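Cfl (Pectobacterium brasiliense, PDB 7A9J) is a coronafacic acid ligase of the ATP-dependent AMP-binding enzyme family, which probably activates carboxylic acids and joins them to amines as amides. Local coordinates at residues Leu54-Arg59 / Glu165-Pro170; Ile60-Lys65 / Gln169-Ser174; Cys92-Ala97 / Ser174-Tyr179. The protein carries 1 engineered substitution. All coordinates share one frame; numbering follows the deposited sequence.

Interaction 1 of 3, residues Leu54-Arg59 / Glu165-Pro170; sequences LLLIQR and EIISQP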
ATOM      1  N   LEU A  54     -25.961   3.366   0.237  1.00 28.80           N
ATOM      2  CA  LEU A  54     -26.352   4.735   0.573  1.00 31.98           C
ATOM      3  C   LEU A  54     -27.361   4.772   1.726  1.00 34.82           C
ATOM      4  O   LEU A  54     -27.249   5.610   2.628  1.00 32.14           O
ATOM      5  CB  LEU A  54     -26.897   5.468  -0.662  1.00 32.11           C
ATOM      6  CG  LEU A  54     -27.478   6.872  -0.438  1.00 33.76           C
ATOM      7  CD1 LEU A  54     -26.354   7.870   0.028  1.00 38.12           C
ATOM      8  CD2 LEU A  54     -28.156   7.368  -1.691  1.00 38.13           C
ATOM      9  N   LEU A  55     -28.354   3.886   1.722  1.00 31.25           N
ATOM     10  CA  LEU A  55     -29.319   3.891   2.822  1.00 32.56           C
ATOM     11  C   LEU A  55     -28.633   3.610   4.148  1.00 33.68           C
ATOM     12  O   LEU A  55     -28.919   4.292   5.133  1.00 34.80           O
ATOM     13  CB  LEU A  55     -30.433   2.878   2.596  1.00 36.25           C
ATOM     14  CG  LEU A  55     -31.331   3.216   1.409  1.00 44.05           C
ATOM     15  CD1 LEU A  55     -32.498   2.277   1.500  1.00 43.87           C
ATOM     16  CD2 LEU A  55     -31.826   4.643   1.482  1.00 42.04           C
ATOM     17  N   LEU A  56     -27.697   2.646   4.173  1.00 32.16           N
ATOM     18  CA  LEU A  56     -26.949   2.333   5.401  1.00 35.47           C
ATOM     19  C   LEU A  56     -26.103   3.530   5.867  1.00 32.22           C
ATOM     20  O   LEU A  56     -26.097   3.889   7.058  1.00 34.61           O
ATOM     21  CB  LEU A  56     -26.032   1.121   5.159  1.00 30.92           C
ATOM     22  CG  LEU A  56     -25.060   0.711   6.273  1.00 33.30           C
ATOM     23  CD1 LEU A  56     -25.916   0.412   7.524  1.00 36.47           C
ATOM     24  CD2 LEU A  56     -24.311  -0.534   5.831  1.00 35.11           C
ATOM     25  N   ILE A  57     -25.432   4.186   4.916  1.00 30.32           N
ATOM     26  CA  ILE A  57     -24.640   5.378   5.223  1.00 34.97           C
ATOM     27  C   ILE A  57     -25.513   6.439   5.857  1.00 30.59           C
ATOM     28  O   ILE A  57     -25.124   7.093   6.845  1.00 32.96           O
ATOM     29  CB  ILE A  57     -23.995   5.926   3.936  1.00 30.04           C
ATOM     30  CG1 ILE A  57     -22.846   5.027   3.549  1.00 28.36           C
ATOM     31  CG2 ILE A  57     -23.435   7.340   4.206  1.00 31.66           C
ATOM     32  CD1 ILE A  57     -22.491   5.139   2.052  1.00 30.65           C
ATOM     33  N   GLN A  58     -26.700   6.641   5.288  1.00 31.85           N
ATOM     34  CA  GLN A  58     -27.616   7.636   5.834  1.00 37.65           C
ATOM     35  C   GLN A  58     -28.044   7.293   7.252  1.00 39.57           C
ATOM     36  O   GLN A  58     -28.100   8.200   8.100  1.00 35.58           O
ATOM     37  CB  GLN A  58     -28.845   7.823   4.921  1.00 38.14           C
ATOM     38  CG  GLN A  58     -28.404   8.474   3.589  1.00 40.28           C
ATOM     39  CD  GLN A  58     -29.582   8.567   2.595  1.00 39.76           C
ATOM     40  OE1 GLN A  58     -30.620   7.932   2.764  1.00 46.82           O
ATOM     41  NE2 GLN A  58     -29.393   9.348   1.560  1.00 44.50           N
ATOM     42  N   ARG A  59     -28.379   6.002   7.527  1.00 34.12           N
ATOM     43  CA  ARG A  59     -28.774   5.609   8.882  1.00 41.62           C
ATOM     44  C   ARG A  59     -27.622   5.834   9.881  1.00 35.68           C
ATOM     45  O   ARG A  59     -27.861   6.337  11.009  1.00 35.38           O
ATOM     46  CB  ARG A  59     -29.237   4.152   8.917  1.00 33.47           C
ATOM     47  CG  ARG A  59     -30.631   3.921   8.319  1.00 44.61           C
ATOM     48  CD  ARG A  59     -31.174   2.550   8.714  1.00 43.30           C
ATOM     49  NE  ARG A  59     -32.608   2.520   8.404  1.00 55.00           N
ATOM     50  CZ  ARG A  59     -33.585   2.240   9.250  1.00 63.14           C
ATOM     51  NH1 ARG A  59     -34.833   2.253   8.801  1.00 52.94           N
ATOM     52  NH2 ARG A  59     -33.338   1.924  10.518  1.00 53.63           N
ATOM     53  N   GLU A 165     -27.411   0.037  17.485  1.00 40.21           N
ATOM     54  CA  GLU A 165     -28.028   1.255  17.985  1.00 43.72           C
ATOM     55  C   GLU A 165     -27.799   2.423  17.037  1.00 44.44           C
ATOM     56  O   GLU A 165     -28.679   3.292  16.902  1.00 47.69           O
ATOM     57  CB  GLU A 165     -27.502   1.593  19.375  1.00 44.60           C
ATOM     58  CG  GLU A 165     -27.851   0.594  20.441  1.00 43.38           C
ATOM     59  CD  GLU A 165     -27.189   0.929  21.781  1.00 58.48           C
ATOM     60  OE1 GLU A 165     -27.336   2.092  22.242  1.00 54.58           O
ATOM     61  OE2 GLU A 165     -26.509   0.030  22.355  1.00 47.50           O
ATOM     62  N   ILE A 166     -26.657   2.444  16.348  1.00 38.29           N
ATOM     63  CA  ILE A 166     -26.341   3.577  15.496  1.00 35.28           C
ATOM     64  C   ILE A 166     -27.150   3.556  14.210  1.00 40.20           C
ATOM     65  O   ILE A 166     -27.176   4.574  13.504  1.00 42.54           O
ATOM     66  CB  ILE A 166     -24.820   3.619  15.189  1.00 35.38           C
ATOM     67  CG1 ILE A 166     -24.316   5.045  15.003  1.00 38.98           C
ATOM     68  CG2 ILE A 166     -24.464   2.832  13.902  1.00 31.80           C
ATOM     69  CD1 ILE A 166     -22.788   5.078  14.827  1.00 38.67           C
ATOM     70  N   ILE A 167     -27.724   2.414  13.827  1.00 38.58           N
ATOM     71  CA  ILE A 167     -28.565   2.377  12.628  1.00 39.82           C
ATOM     72  C   ILE A 167     -30.043   2.117  12.937  1.00 42.77           C
ATOM     73  O   ILE A 167     -30.796   1.748  12.040  1.00 43.28           O
ATOM     74  CB  ILE A 167     -28.051   1.334  11.623  1.00 38.06           C
ATOM     75  CG1 ILE A 167     -27.926  -0.038  12.335  1.00 38.29           C
ATOM     76  CG2 ILE A 167     -26.720   1.825  10.991  1.00 36.89           C
ATOM     77  CD1 ILE A 167     -27.559  -1.164  11.398  1.00 42.36           C
ATOM     78  N   SER A 168     -30.460   2.222  14.194  1.00 35.59           N
ATOM     79  CA  SER A 168     -31.835   1.854  14.521  1.00 40.07           C
ATOM     80  C   SER A 168     -32.830   2.924  14.090  1.00 46.92           C
ATOM     81  O   SER A 168     -33.995   2.603  13.879  1.00 50.31           O
ATOM     82  CB  SER A 168     -31.937   1.549  16.011  1.00 50.14           C
ATOM     83  OG  SER A 168     -31.647   2.706  16.765  1.00 49.25           O
ATOM     84  N   GLN A 169     -32.395   4.179  13.906  1.00 43.07           N
ATOM     85  CA  GLN A 169     -33.418   5.162  13.556  1.00 56.99           C
ATOM     86  C   GLN A 169     -33.399   5.449  12.064  1.00 53.53           C
ATOM     87  O   GLN A 169     -32.332   5.526  11.458  1.00 47.42           O
ATOM     88  CB  GLN A 169     -33.215   6.475  14.316  1.00 51.78           C
ATOM     89  CG  GLN A 169     -33.484   6.351  15.801  1.00 63.32           C
ATOM     90  CD  GLN A 169     -34.936   5.916  16.128  1.00 89.79           C
ATOM     91  OE1 GLN A 169     -35.186   4.759  16.490  1.00 82.98           O
ATOM     92  NE2 GLN A 169     -35.887   6.854  16.022  1.00 88.88           N
ATOM     93  N   PRO A 170     -34.558   5.668  11.435  1.00 48.55           N
ATOM     94  CA  PRO A 170     -34.548   5.971  10.006  1.00 47.97           C
ATOM     95  C   PRO A 170     -33.812   7.283   9.777  1.00 44.83           C
ATOM     96  O   PRO A 170     -33.722   8.133  10.670  1.00 54.95           O
ATOM     97  CB  PRO A 170     -36.042   6.097   9.640  1.00 52.72           C
ATOM     98  CG  PRO A 170     -36.767   5.454  10.722  1.00 63.85           C
ATOM     99  CD  PRO A 170     -35.924   5.582  11.974  1.00 51.06           C
TER
HETATM  100  O   HOH W   1     -30.040   5.437  12.781  1.00 42.81           O
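Arg59, on the helix 50-66, reaches over the turn that follows the short helix 163-166 and supplies the one direct hydrogen bond of this contact. Its NH2 donates to the carbonyl oxygen of Ile167 over 3.0 Å, nearly straight at 163°. The acceptor lies in the guanidinium plane, at the edge of the group, while the donor is tilted 20° from the plane of the carbonyl. The aliphatic part of the chain runs extended from CG to NE, passing alongside the same carbonyl, with CD 3.4 Å from Ile167 O. Over one face of the guanidinium sits the backbone a little farther along the loop, CA of Pro170 lying 3.9 Å above the plane and over its centre, so the flat group is held at an edge and on a face at once.

Apolar packing involves one branch of Ile167. Its CG2 meets CD1 of Leu56 at 3.8 Å and CB of Arg59 at 4.0 Å. Leu56 can offer that methyl because its CG stands anti to the backbone N (chi1 174°), which brings the end of the side chain nearer to the loop than its base.

Water completes the polar contacts: water 1 lies within donating distance of both Arg59 O (2.9 Å) and Gln169 O, near the place where the carbonyl oxygens of Arg59 and Ile166 approach each other as two acceptors.

Because the loop presents mainly backbone carbonyls at the surface of the chain, the positive guanidinium probably offsets the partial negative charge of the Ile167 carbonyl, while water 1 does the same for the oxygens of Arg59 and Gln169.

Interaction 2 of 3, residues Ile60-Lys65 / Gln169-Ser174; sequences IATGLK and QPYDYS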
ATOM      1  N   ILE A  60     -26.391   5.513   9.468  1.00 34.35           N
ATOM      2  CA  ILE A  60     -25.251   5.707  10.366  1.00 32.90           C
ATOM      3  C   ILE A  60     -25.083   7.192  10.659  1.00 33.67           C
ATOM      4  O   ILE A  60     -24.970   7.603  11.822  1.00 33.35           O
ATOM      5  CB  ILE A  60     -23.950   5.101   9.799  1.00 33.28           C
ATOM      6  CG1 ILE A  60     -24.040   3.572   9.633  1.00 30.90           C
ATOM      7  CG2 ILE A  60     -22.781   5.439  10.774  1.00 29.76           C
ATOM      8  CD1 ILE A  60     -22.993   3.023   8.566  1.00 28.97           C
ATOM      9  N   ALA A  61     -25.153   8.025   9.617  1.00 32.64           N
ATOM     10  CA  ALA A  61     -25.098   9.473   9.817  1.00 37.81           C
ATOM     11  C   ALA A  61     -26.152   9.956  10.802  1.00 42.31           C
ATOM     12  O   ALA A  61     -25.862  10.794  11.672  1.00 39.25           O
ATOM     13  CB  ALA A  61     -25.253  10.211   8.490  1.00 38.86           C
ATOM     14  N   THR A  62     -27.391   9.447  10.695  1.00 38.35           N
ATOM     15  CA  THR A  62     -28.400   9.888  11.636  1.00 41.77           C
ATOM     16  C   THR A  62     -28.081   9.416  13.049  1.00 41.56           C
ATOM     17  O   THR A  62     -28.274  10.172  14.009  1.00 38.34           O
ATOM     18  CB  THR A  62     -29.778   9.403  11.174  1.00 39.24           C
ATOM     19  OG1 THR A  62     -30.094  10.070   9.938  1.00 45.19           O
ATOM     20  CG2 THR A  62     -30.856   9.742  12.207  1.00 47.31           C
ATOM     21  N   GLY A  63     -27.585   8.181  13.190  1.00 37.30           N
ATOM     22  CA  GLY A  63     -27.245   7.681  14.514  1.00 45.80           C
ATOM     23  C   GLY A  63     -26.127   8.477  15.173  1.00 37.85           C
ATOM     24  O   GLY A  63     -26.214   8.821  16.370  1.00 42.49           O
ATOM     25  N   LEU A  64     -25.104   8.822  14.395  1.00 38.49           N
ATOM     26  CA  LEU A  64     -24.005   9.652  14.882  1.00 37.62           C
ATOM     27  C   LEU A  64     -24.535  10.989  15.358  1.00 40.38           C
ATOM     28  O   LEU A  64     -24.251  11.430  16.477  1.00 39.85           O
ATOM     29  CB  LEU A  64     -22.969   9.871  13.770  1.00 36.20           C
ATOM     30  CG  LEU A  64     -22.152   8.669  13.344  1.00 36.83           C
ATOM     31  CD1 LEU A  64     -21.341   9.039  12.093  1.00 34.84           C
ATOM     32  CD2 LEU A  64     -21.228   8.376  14.539  1.00 36.81           C
ATOM     33  N   LYS A  65     -25.337  11.647  14.523  1.00 41.20           N
ATOM     34  CA  LYS A  65     -25.828  12.959  14.930  1.00 41.60           C
ATOM     35  C   LYS A  65     -26.785  12.836  16.101  1.00 47.14           C
ATOM     36  O   LYS A  65     -26.774  13.694  17.000  1.00 46.00           O
ATOM     37  CB  LYS A  65     -26.466  13.681  13.732  1.00 45.04           C
ATOM     38  CG  LYS A  65     -25.364  14.097  12.719  1.00 45.00           C
ATOM     39  CD  LYS A  65     -25.698  15.330  11.844  1.00 55.81           C
ATOM     40  CE  LYS A  65     -26.384  14.950  10.544  1.00 50.36           C
ATOM     41  NZ  LYS A  65     -27.064  16.144   9.929  1.00 50.02           N
ATOM     42  N   GLN A 169     -32.395   4.179  13.906  1.00 43.07           N
ATOM     43  CA  GLN A 169     -33.418   5.162  13.556  1.00 56.99           C
ATOM     44  C   GLN A 169     -33.399   5.449  12.064  1.00 53.53           C
ATOM     45  O   GLN A 169     -32.332   5.526  11.458  1.00 47.42           O
ATOM     46  CB  GLN A 169     -33.215   6.475  14.316  1.00 51.78           C
ATOM     47  CG  GLN A 169     -33.484   6.351  15.801  1.00 63.32           C
ATOM     48  CD  GLN A 169     -34.936   5.916  16.128  1.00 89.79           C
ATOM     49  OE1 GLN A 169     -35.186   4.759  16.490  1.00 82.98           O
ATOM     50  NE2 GLN A 169     -35.887   6.854  16.022  1.00 88.88           N
ATOM     51  N   PRO A 170     -34.558   5.668  11.435  1.00 48.55           N
ATOM     52  CA  PRO A 170     -34.548   5.971  10.006  1.00 47.97           C
ATOM     53  C   PRO A 170     -33.812   7.283   9.777  1.00 44.83           C
ATOM     54  O   PRO A 170     -33.722   8.133  10.670  1.00 54.95           O
ATOM     55  CB  PRO A 170     -36.042   6.097   9.640  1.00 52.72           C
ATOM     56  CG  PRO A 170     -36.767   5.454  10.722  1.00 63.85           C
ATOM     57  CD  PRO A 170     -35.924   5.582  11.974  1.00 51.06           C
ATOM     58  N   TYR A 171     -33.325   7.439   8.556  1.00 45.63           N
ATOM     59  CA  TYR A 171     -32.683   8.674   8.123  1.00 50.75           C
ATOM     60  C   TYR A 171     -33.601   9.860   8.370  1.00 47.13           C
ATOM     61  O   TYR A 171     -34.822   9.798   8.111  1.00 46.11           O
ATOM     62  CB  TYR A 171     -32.353   8.569   6.648  1.00 43.13           C
ATOM     63  CG  TYR A 171     -31.675   9.762   6.021  1.00 47.90           C
ATOM     64  CD1 TYR A 171     -30.592  10.376   6.646  1.00 40.44           C
ATOM     65  CD2 TYR A 171     -32.090  10.262   4.769  1.00 51.46           C
ATOM     66  CE1 TYR A 171     -29.930  11.467   6.072  1.00 44.96           C
ATOM     67  CE2 TYR A 171     -31.438  11.363   4.182  1.00 49.92           C
ATOM     68  CZ  TYR A 171     -30.342  11.946   4.848  1.00 45.41           C
ATOM     69  OH  TYR A 171     -29.646  13.000   4.315  1.00 50.70           O
ATOM     70  N   ASP A 172     -33.032  10.938   8.911  1.00 48.70           N
ATOM     71  CA  ASP A 172     -33.864  12.068   9.342  1.00 53.92           C
ATOM     72  C   ASP A 172     -33.837  13.231   8.368  1.00 51.65           C
ATOM     73  O   ASP A 172     -34.440  14.271   8.662  1.00 55.89           O
ATOM     74  CB  ASP A 172     -33.471  12.555  10.742  1.00 57.88           C
ATOM     75  CG  ASP A 172     -32.067  13.158  10.815  1.00 61.16           C
ATOM     76  OD1 ASP A 172     -31.382  13.340   9.787  1.00 55.10           O
ATOM     77  OD2 ASP A 172     -31.638  13.449  11.948  1.00 67.58           O
ATOM     78  N   TYR A 173     -33.162  13.065   7.225  1.00 51.42           N
ATOM     79  CA  TYR A 173     -33.083  14.038   6.129  1.00 58.41           C
ATOM     80  C   TYR A 173     -32.489  15.376   6.562  1.00 59.96           C
ATOM     81  O   TYR A 173     -32.665  16.381   5.869  1.00 60.03           O
ATOM     82  CB  TYR A 173     -34.458  14.251   5.459  1.00 56.44           C
ATOM     83  CG  TYR A 173     -34.992  12.961   4.881  1.00 51.66           C
ATOM     84  CD1 TYR A 173     -34.626  12.538   3.602  1.00 56.66           C
ATOM     85  CD2 TYR A 173     -35.787  12.122   5.651  1.00 62.33           C
ATOM     86  CE1 TYR A 173     -35.084  11.319   3.093  1.00 62.49           C
ATOM     87  CE2 TYR A 173     -36.253  10.919   5.155  1.00 72.93           C
ATOM     88  CZ  TYR A 173     -35.894  10.520   3.884  1.00 68.71           C
ATOM     89  OH  TYR A 173     -36.374   9.322   3.418  1.00 95.96           O
ATOM     90  N   SER A 174     -31.762  15.414   7.680  1.00 51.64           N
ATOM     91  CA  SER A 174     -31.175  16.670   8.124  1.00 52.37           C
ATOM     92  C   SER A 174     -30.051  17.081   7.174  1.00 51.51           C
ATOM     93  O   SER A 174     -29.392  16.243   6.552  1.00 50.33           O
ATOM     94  CB  SER A 174     -30.643  16.547   9.560  1.00 55.41           C
ATOM     95  OG  SER A 174     -29.735  15.461   9.688  1.00 54.87           O
TER
HETATM   96  O   HOH W   2     -28.760  12.482   9.427  1.00 51.53           O
HETATM   97  O   HOH W   3     -27.670  14.243   7.330  1.00 49.39           O
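An Asx turn at Asp172 shapes the loop that runs beside the last turns of helix 50-66, and Thr62 and Lys65 meet it from the helix. Within the turn, OD1 of Asp172 accepts from the backbone N of Ser174, two residues on, at 3.0 Å. The hydroxyl of Ser174 donates to the same oxygen at 2.7 Å. Both donors come from one face of the carboxylate: OG on the syn side but tilted out of the plane, the backbone N from farther above it.

From the helix, Thr62 inserts its hydroxyl where the loop turns past. OG1 accepts from the backbone N of Asp172 at 3.2 Å, with an N-H...O angle of 149°, and also lies 3.3 Å from CD1 of Tyr171, at the edge of that ring and near its plane. With OG1 beside the backbone N (chi1 -66°), the methyl CG2 is turned instead to the carbonyl oxygen of Pro170, 3.6 Å away. Water 2 bridges Thr62 OG1 and Asp172 OD1, adding to the donors gathered at that carboxylate oxygen.

One turn later, Lys65 bends at chi3 (-91°) and brings NZ to OG of Ser174, to which it donates at 2.8 Å. The serine hydroxyl thus relays between the ammonium group and Asp172 OD1, a chain that would probably stabilise both charges. Lys65 NZ also forms a salt bridge with Asp176.

The loop, which in the chain follows helix 163-166 and precedes strand 183-188, lies along helix 50-66 at the surface. Ala61 and Lys65 pack on Ile95 of helix 83-95, and the phenol oxygen of Tyr171 is hydrogen-bonded to Lys94 of that helix.

Interaction 3 of 3, residues Cys92-Ala97 / Ser174-Tyr179; sequences CLKIGA and SEDNIY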
ATOM      1  N   CYS A  92     -19.088   9.419   8.098  1.00 29.82           N
ATOM      2  CA  CYS A  92     -18.253  10.453   8.688  1.00 33.53           C
ATOM      3  C   CYS A  92     -18.077  11.603   7.716  1.00 30.96           C
ATOM      4  O   CYS A  92     -18.244  12.779   8.072  1.00 32.27           O
ATOM      5  CB  CYS A  92     -16.884   9.855   9.036  1.00 31.33           C
ATOM      6  SG  CYS A  92     -17.007   8.751  10.451  1.00 34.71           S
ATOM      7  N   LEU A  93     -17.796  11.253   6.459  1.00 27.64           N
ATOM      8  CA  LEU A  93     -17.651  12.266   5.412  1.00 34.65           C
ATOM      9  C   LEU A  93     -18.925  13.073   5.225  1.00 34.95           C
ATOM     10  O   LEU A  93     -18.870  14.299   5.045  1.00 30.80           O
ATOM     11  CB  LEU A  93     -17.278  11.578   4.092  1.00 26.53           C
ATOM     12  CG  LEU A  93     -15.795  11.104   4.070  1.00 26.78           C
ATOM     13  CD1 LEU A  93     -15.583  10.147   2.885  1.00 30.41           C
ATOM     14  CD2 LEU A  93     -14.813  12.244   4.006  1.00 31.84           C
ATOM     15  N   LYS A  94     -20.083  12.389   5.212  1.00 30.87           N
ATOM     16  CA  LYS A  94     -21.353  13.053   5.011  1.00 31.85           C
ATOM     17  C   LYS A  94     -21.578  14.141   6.053  1.00 34.65           C
ATOM     18  O   LYS A  94     -22.064  15.230   5.731  1.00 33.31           O
ATOM     19  CB  LYS A  94     -22.483  12.002   5.089  1.00 28.47           C
ATOM     20  CG  LYS A  94     -23.890  12.557   4.965  1.00 35.44           C
ATOM     21  CD  LYS A  94     -24.925  11.393   4.903  1.00 33.06           C
ATOM     22  CE  LYS A  94     -26.390  11.871   5.204  1.00 34.69           C
ATOM     23  NZ  LYS A  94     -26.862  12.948   4.279  1.00 42.56           N
ATOM     24  N   ILE A  95     -21.245  13.860   7.318  1.00 33.72           N
ATOM     25  CA  ILE A  95     -21.540  14.804   8.366  1.00 34.20           C
ATOM     26  C   ILE A  95     -20.349  15.630   8.763  1.00 37.74           C
ATOM     27  O   ILE A  95     -20.518  16.549   9.607  1.00 35.65           O
ATOM     28  CB  ILE A  95     -22.139  14.122   9.612  1.00 34.33           C
ATOM     29  CG1 ILE A  95     -21.108  13.247  10.341  1.00 32.17           C
ATOM     30  CG2 ILE A  95     -23.398  13.387   9.206  1.00 34.41           C
ATOM     31  CD1 ILE A  95     -21.694  12.789  11.687  1.00 35.85           C
ATOM     32  N   GLY A  96     -19.170  15.384   8.155  1.00 36.08           N
ATOM     33  CA  GLY A  96     -17.983  16.132   8.504  1.00 39.30           C
ATOM     34  C   GLY A  96     -17.326  15.670   9.774  1.00 38.01           C
ATOM     35  O   GLY A  96     -16.585  16.443  10.388  1.00 35.49           O
ATOM     36  N   ALA A  97     -17.630  14.462  10.229  1.00 33.84           N
ATOM     37  CA  ALA A  97     -16.860  13.896  11.320  1.00 33.64           C
ATOM     38  C   ALA A  97     -15.533  13.384  10.780  1.00 35.63           C
ATOM     39  O   ALA A  97     -15.460  12.802   9.693  1.00 33.58           O
ATOM     40  CB  ALA A  97     -17.627  12.766  12.026  1.00 33.24           C
ATOM     41  N   SER A 174     -31.762  15.414   7.680  1.00 51.64           N
ATOM     42  CA  SER A 174     -31.175  16.670   8.124  1.00 52.37           C
ATOM     43  C   SER A 174     -30.051  17.081   7.174  1.00 51.51           C
ATOM     44  O   SER A 174     -29.392  16.243   6.552  1.00 50.33           O
ATOM     45  CB  SER A 174     -30.643  16.547   9.560  1.00 55.41           C
ATOM     46  OG  SER A 174     -29.735  15.461   9.688  1.00 54.87           O
ATOM     47  N   GLU A 175     -29.848  18.387   7.055  1.00 52.89           N
ATOM     48  CA  GLU A 175     -28.820  18.879   6.156  1.00 53.85           C
ATOM     49  C   GLU A 175     -27.456  18.768   6.814  1.00 46.31           C
ATOM     50  O   GLU A 175     -27.338  18.741   8.042  1.00 50.36           O
ATOM     51  CB  GLU A 175     -29.065  20.349   5.776  1.00 62.04           C
ATOM     52  CG  GLU A 175     -29.819  20.593   4.449  1.00 70.61           C
ATOM     53  CD  GLU A 175     -31.304  20.841   4.621  1.00 83.64           C
ATOM     54  OE1 GLU A 175     -32.103  20.087   4.016  1.00 93.96           O
ATOM     55  OE2 GLU A 175     -31.684  21.797   5.339  1.00 84.69           O
ATOM     56  N   ASP A 176     -26.436  18.776   5.979  1.00 45.40           N
ATOM     57  CA  ASP A 176     -25.026  18.901   6.381  1.00 46.66           C
ATOM     58  C   ASP A 176     -24.350  19.945   5.500  1.00 50.69           C
ATOM     59  O   ASP A 176     -24.579  19.981   4.290  1.00 53.99           O
ATOM     60  CB  ASP A 176     -24.268  17.571   6.258  1.00 44.36           C
ATOM     61  CG  ASP A 176     -24.860  16.485   7.147  1.00 51.86           C
ATOM     62  OD1 ASP A 176     -24.726  16.603   8.391  1.00 46.04           O
ATOM     63  OD2 ASP A 176     -25.504  15.557   6.594  1.00 48.62           O
ATOM     64  N   ASN A 177     -23.545  20.817   6.102  1.00 48.31           N
ATOM     65  CA  ASN A 177     -22.799  21.813   5.333  1.00 48.15           C
ATOM     66  C   ASN A 177     -21.318  21.465   5.418  1.00 39.09           C
ATOM     67  O   ASN A 177     -20.661  21.740   6.429  1.00 48.69           O
ATOM     68  CB  ASN A 177     -23.088  23.210   5.840  1.00 47.34           C
ATOM     69  CG  ASN A 177     -24.532  23.558   5.668  1.00 57.96           C
ATOM     70  OD1 ASN A 177     -25.074  23.431   4.563  1.00 61.14           O
ATOM     71  ND2 ASN A 177     -25.192  23.916   6.761  1.00 62.84           N
ATOM     72  N   ILE A 178     -20.818  20.833   4.364  1.00 36.92           N
ATOM     73  CA  ILE A 178     -19.439  20.315   4.294  1.00 35.80           C
ATOM     74  C   ILE A 178     -18.691  21.172   3.285  1.00 43.61           C
ATOM     75  O   ILE A 178     -19.191  21.389   2.180  1.00 48.09           O
ATOM     76  CB  ILE A 178     -19.387  18.836   3.853  1.00 43.97           C
ATOM     77  CG1 ILE A 178     -20.251  17.914   4.727  1.00 42.64           C
ATOM     78  CG2 ILE A 178     -17.945  18.323   3.804  1.00 45.59           C
ATOM     79  CD1 ILE A 178     -20.029  18.026   6.175  1.00 45.21           C
ATOM     80  N   TYR A 179     -17.500  21.672   3.658  1.00 37.42           N
ATOM     81  CA  TYR A 179     -16.709  22.551   2.802  1.00 39.07           C
ATOM     82  C   TYR A 179     -15.371  21.893   2.522  1.00 35.61           C
ATOM     83  O   TYR A 179     -14.891  21.105   3.329  1.00 34.59           O
ATOM     84  CB  TYR A 179     -16.478  23.921   3.454  1.00 36.32           C
ATOM     85  CG  TYR A 179     -17.779  24.614   3.724  1.00 40.21           C
ATOM     86  CD1 TYR A 179     -18.415  25.303   2.721  1.00 39.99           C
ATOM     87  CD2 TYR A 179     -18.410  24.516   4.971  1.00 39.42           C
ATOM     88  CE1 TYR A 179     -19.646  25.920   2.949  1.00 44.80           C
ATOM     89  CE2 TYR A 179     -19.620  25.122   5.193  1.00 45.22           C
ATOM     90  CZ  TYR A 179     -20.229  25.821   4.176  1.00 46.79           C
ATOM     91  OH  TYR A 179     -21.439  26.436   4.392  1.00 52.39           O
TER
HETATM   92  O   HOH W   4     -25.783  15.262   3.977  1.00 46.64           O
HETATM   93  O   HOH W   3     -27.670  14.243   7.330  1.00 49.39           O
HETATM   94  O   HOH W   5     -22.840  17.951   9.793  1.00 43.11           O
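Ile178 lays its CG1-CD1 arm against the backbone at the C-terminal end of helix 83-95. CG1 sits 3.4 Å from the carbonyl oxygen of Lys94, and CD1 packs 3.4 Å from N of Gly96. Gly96 has positive phi (79°) and, with no side chain, lets the methyl lie directly against its backbone.

Two residues earlier, Asp176 presses its CB against the same carbonyl oxygen of Lys94, at 3.3 Å, while OD1 lies 3.6 Å from CG2 of Ile95. The carboxylate and the Lys94 chain cross at about a right angle; a bend at chi4 (58°) carries NZ to 3.7 Å from OD2, a long salt bridge. Water 4 bridges the two groups with bonds of 2.6 Å to each. Water 3 donates to OD2 and to the carbonyl oxygen of Ser174, and water 5 joins OD1 to Ile95 O at the helix end. The stronger direct partners lie beside the contact: Tyr171 OH for Lys94 and Lys65, through OD1, for Asp176. Two lysines near one aspartate would probably favour its ionised form.

Ile178 also packs on Gln203 of helix 203-214, as does Leu93. The whole is a helix C-terminus followed by a glycine with positive phi, at the C' position, and covered by an extended loop that leads on to strand 183-188.

Interactions 1 and 2 are surface contacts that follow successive turns of helix 50-66, with the chain 165-174 continuing from one to the other through Gln169 and Pro170. Interaction 3 is buried and passes the same loop on to the end of helix 83-95. The chemistry shifts along the way: a guanidinium on backbone carbonyls in the first, an Asx turn gripped by hydroxyl and ammonium groups in the second, apolar packing, a long salt bridge and water bridges in the third. Interactions 2 and 3 are tied by two direct polar pairs and the shared water 3, whereas 1 and 3 barely touch, through Gln58 and Lys94.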